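Local coordinates for programmed cell death 6-interacting protein (Homo sapiens, PDB 5WA1) that acts in multivesicular body biogenesis, endocytosis, membrane repair and cytokinesis, its Bro1 domain forming the part that interacts with CHMP4 proteins of ESCRT-III, at residues Met229-Ile234 with Glu278-Ile283. Numbering follows the deposited sequence.
Sequences MKDAII and EYHQSI
In the TPR-like helical array of the Bro1 domain, the first turn of helix 231-252 meets the C-terminal half of helix 262-287, and the two are joined by a histidine-carboxylate hydrogen bond between His-280 and Asp-231. His-280 ND1 donates to Asp-231 OD1 over 2.9 Å, nearly straight at 169°, with the acceptor lying in the ring plane. The aspartate uses the lone pair of OD1 that faces away from OD2, and its carboxylate is turned almost flat with the imidazole. Behind this polar edge the ring is sandwiched. Ile-234 sets CG2 over the middle of one face, 3.4 Å from the centroid of the His-280 ring, a CH-pi contact made possible because this methyl stands anti to the backbone N; Tyr-279 CD2 lies over the opposite face. A beta-branched isoleucine suits the place: while CG2 lies on the imidazole, the side chain also packs against Phe-221, Ala-224 and Thr-225 of helix 202-226. Ile-283, one turn after His-280, brings CG2 to 3.4 Å from Asp-231 OD2 and so flanks the carboxylate with hydrocarbon. A water adds a second link, donating to Ala-232 O and Gln-281 OE1. Just before Asp-231, the N-cap residue Lys-230 reaches away to an acidic side chain of the bound peptide. The chemistry implies an imidazole fixed in rotation by its bond and both faces, and a carboxylate that would probably favour protonation of the buried His-280.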
loop_
_atom_site.group_PDB
_atom_site.type_symbol
_atom_site.label_atom_id
_atom_site.label_comp_id
_atom_site.label_asym_id
_atom_site.label_seq_id
_atom_site.Cartn_x
_atom_site.Cartn_y
_atom_site.Cartn_z
ATOM N N MET A 229 -11.544 -6.421 -20.882
ATOM C CA MET A 229 -11.347 -5.156 -21.575
ATOM C C MET A 229 -10.430 -5.346 -22.787
ATOM O O MET A 229 -9.841 -6.414 -22.995
ATOM C CB MET A 229 -10.784 -4.104 -20.615
ATOM C CG MET A 229 -11.771 -3.721 -19.507
ATOM S SD MET A 229 -11.277 -2.280 -18.530
ATOM C CE MET A 229 -11.660 -0.961 -19.691
ATOM N N LYS A 230 -10.316 -4.289 -23.596
ATOM C CA LYS A 230 -9.486 -4.349 -24.794
ATOM C C LYS A 230 -8.051 -4.693 -24.421
ATOM O O LYS A 230 -7.502 -4.166 -23.448
ATOM C CB LYS A 230 -9.507 -3.013 -25.543
ATOM C CG LYS A 230 -10.851 -2.622 -26.150
ATOM C CD LYS A 230 -10.786 -1.221 -26.752
ATOM C CE LYS A 230 -12.104 -0.833 -27.410
ATOM N NZ LYS A 230 -12.096 0.566 -27.932
ATOM N N ASP A 231 -7.437 -5.577 -25.204
ATOM C CA ASP A 231 -6.067 -5.977 -24.889
ATOM C C ASP A 231 -5.105 -4.799 -24.961
ATOM O O ASP A 231 -4.118 -4.770 -24.218
ATOM C CB ASP A 231 -5.624 -7.113 -25.810
ATOM C CG ASP A 231 -6.379 -8.402 -25.532
ATOM O OD1 ASP A 231 -6.042 -9.088 -24.541
ATOM O OD2 ASP A 231 -7.315 -8.726 -26.296
ATOM N N ALA A 232 -5.378 -3.817 -25.827
ATOM C CA ALA A 232 -4.555 -2.606 -25.855
ATOM C C ALA A 232 -4.531 -1.917 -24.493
ATOM O O ALA A 232 -3.484 -1.430 -24.048
ATOM C CB ALA A 232 -5.076 -1.638 -26.913
ATOM N N ILE A 233 -5.680 -1.855 -23.827
ATOM C CA ILE A 233 -5.761 -1.181 -22.537
ATOM C C ILE A 233 -5.096 -2.016 -21.458
ATOM O O ILE A 233 -4.365 -1.495 -20.606
ATOM C CB ILE A 233 -7.234 -0.887 -22.204
ATOM C CG1 ILE A 233 -7.779 0.176 -23.157
ATOM C CG2 ILE A 233 -7.397 -0.500 -20.738
ATOM C CD1 ILE A 233 -6.924 1.418 -23.222
ATOM N N ILE A 234 -5.343 -3.326 -21.469
ATOM C CA ILE A 234 -4.728 -4.206 -20.483
ATOM C C ILE A 234 -3.207 -4.119 -20.558
ATOM O O ILE A 234 -2.520 -4.142 -19.530
ATOM C CB ILE A 234 -5.238 -5.644 -20.680
ATOM C CG1 ILE A 234 -6.743 -5.699 -20.358
ATOM C CG2 ILE A 234 -4.473 -6.614 -19.800
ATOM C CD1 ILE A 234 -7.376 -7.054 -20.615
ATOM N N GLU A 278 3.542 -7.432 -22.721
ATOM C CA GLU A 278 3.926 -7.975 -24.034
ATOM C C GLU A 278 2.912 -9.001 -24.523
ATOM O O GLU A 278 2.637 -9.091 -25.727
ATOM C CB GLU A 278 5.311 -8.603 -23.955
ATOM C CG GLU A 278 6.461 -7.619 -23.793
ATOM C CD GLU A 278 6.735 -6.793 -25.052
ATOM O OE1 GLU A 278 5.944 -6.863 -26.027
ATOM O OE2 GLU A 278 7.749 -6.058 -25.066
ATOM N N TYR A 279 2.368 -9.803 -23.608
ATOM C CA TYR A 279 1.401 -10.818 -24.001
ATOM C C TYR A 279 0.138 -10.178 -24.559
ATOM O O TYR A 279 -0.351 -10.574 -25.621
ATOM C CB TYR A 279 1.070 -11.728 -22.820
ATOM C CG TYR A 279 -0.023 -12.721 -23.122
ATOM C CD1 TYR A 279 0.227 -13.828 -23.927
ATOM C CD2 TYR A 279 -1.303 -12.550 -22.616
ATOM C CE1 TYR A 279 -0.765 -14.739 -24.215
ATOM C CE2 TYR A 279 -2.308 -13.457 -22.901
ATOM C CZ TYR A 279 -2.031 -14.547 -23.700
ATOM O OH TYR A 279 -3.017 -15.449 -23.981
ATOM N N HIS A 280 -0.402 -9.174 -23.862
ATOM C CA HIS A 280 -1.619 -8.541 -24.347
ATOM C C HIS A 280 -1.351 -7.667 -25.561
ATOM O O HIS A 280 -2.209 -7.555 -26.442
ATOM C CB HIS A 280 -2.287 -7.756 -23.220
ATOM C CG HIS A 280 -2.923 -8.647 -22.201
ATOM N ND1 HIS A 280 -4.142 -9.247 -22.406
ATOM C CD2 HIS A 280 -2.475 -9.098 -21.002
ATOM C CE1 HIS A 280 -4.439 -10.007 -21.366
ATOM N NE2 HIS A 280 -3.442 -9.938 -20.503
ATOM N N GLN A 281 -0.168 -7.061 -25.647
ATOM C CA GLN A 281 0.166 -6.348 -26.871
ATOM C C GLN A 281 0.302 -7.307 -28.047
ATOM O O GLN A 281 -0.034 -6.940 -29.175
ATOM C CB GLN A 281 1.451 -5.540 -26.680
ATOM C CG GLN A 281 1.694 -4.510 -27.782
ATOM C CD GLN A 281 0.730 -3.347 -27.695
ATOM O OE1 GLN A 281 0.076 -3.147 -26.670
ATOM N NE2 GLN A 281 0.630 -2.572 -28.769
ATOM N N SER A 282 0.768 -8.535 -27.802
ATOM C CA SER A 282 0.900 -9.508 -28.878
ATOM C C SER A 282 -0.464 -9.930 -29.424
ATOM O O SER A 282 -0.598 -10.186 -30.629
ATOM C CB SER A 282 1.695 -10.731 -28.400
ATOM O OG SER A 282 0.834 -11.650 -27.729
ATOM N N ILE A 283 -1.477 -10.023 -28.560
ATOM C CA ILE A 283 -2.834 -10.318 -29.019
ATOM C C ILE A 283 -3.328 -9.221 -29.955
ATOM O O ILE A 283 -3.932 -9.498 -31.001
ATOM C CB ILE A 283 -3.780 -10.493 -27.810
ATOM C CG1 ILE A 283 -3.365 -11.711 -26.984
ATOM C CG2 ILE A 283 -5.248 -10.599 -28.273
ATOM C CD1 ILE A 283 -4.174 -11.888 -25.715
HETATM O O HOH W 1 -1.395 -1.262 -26.065
#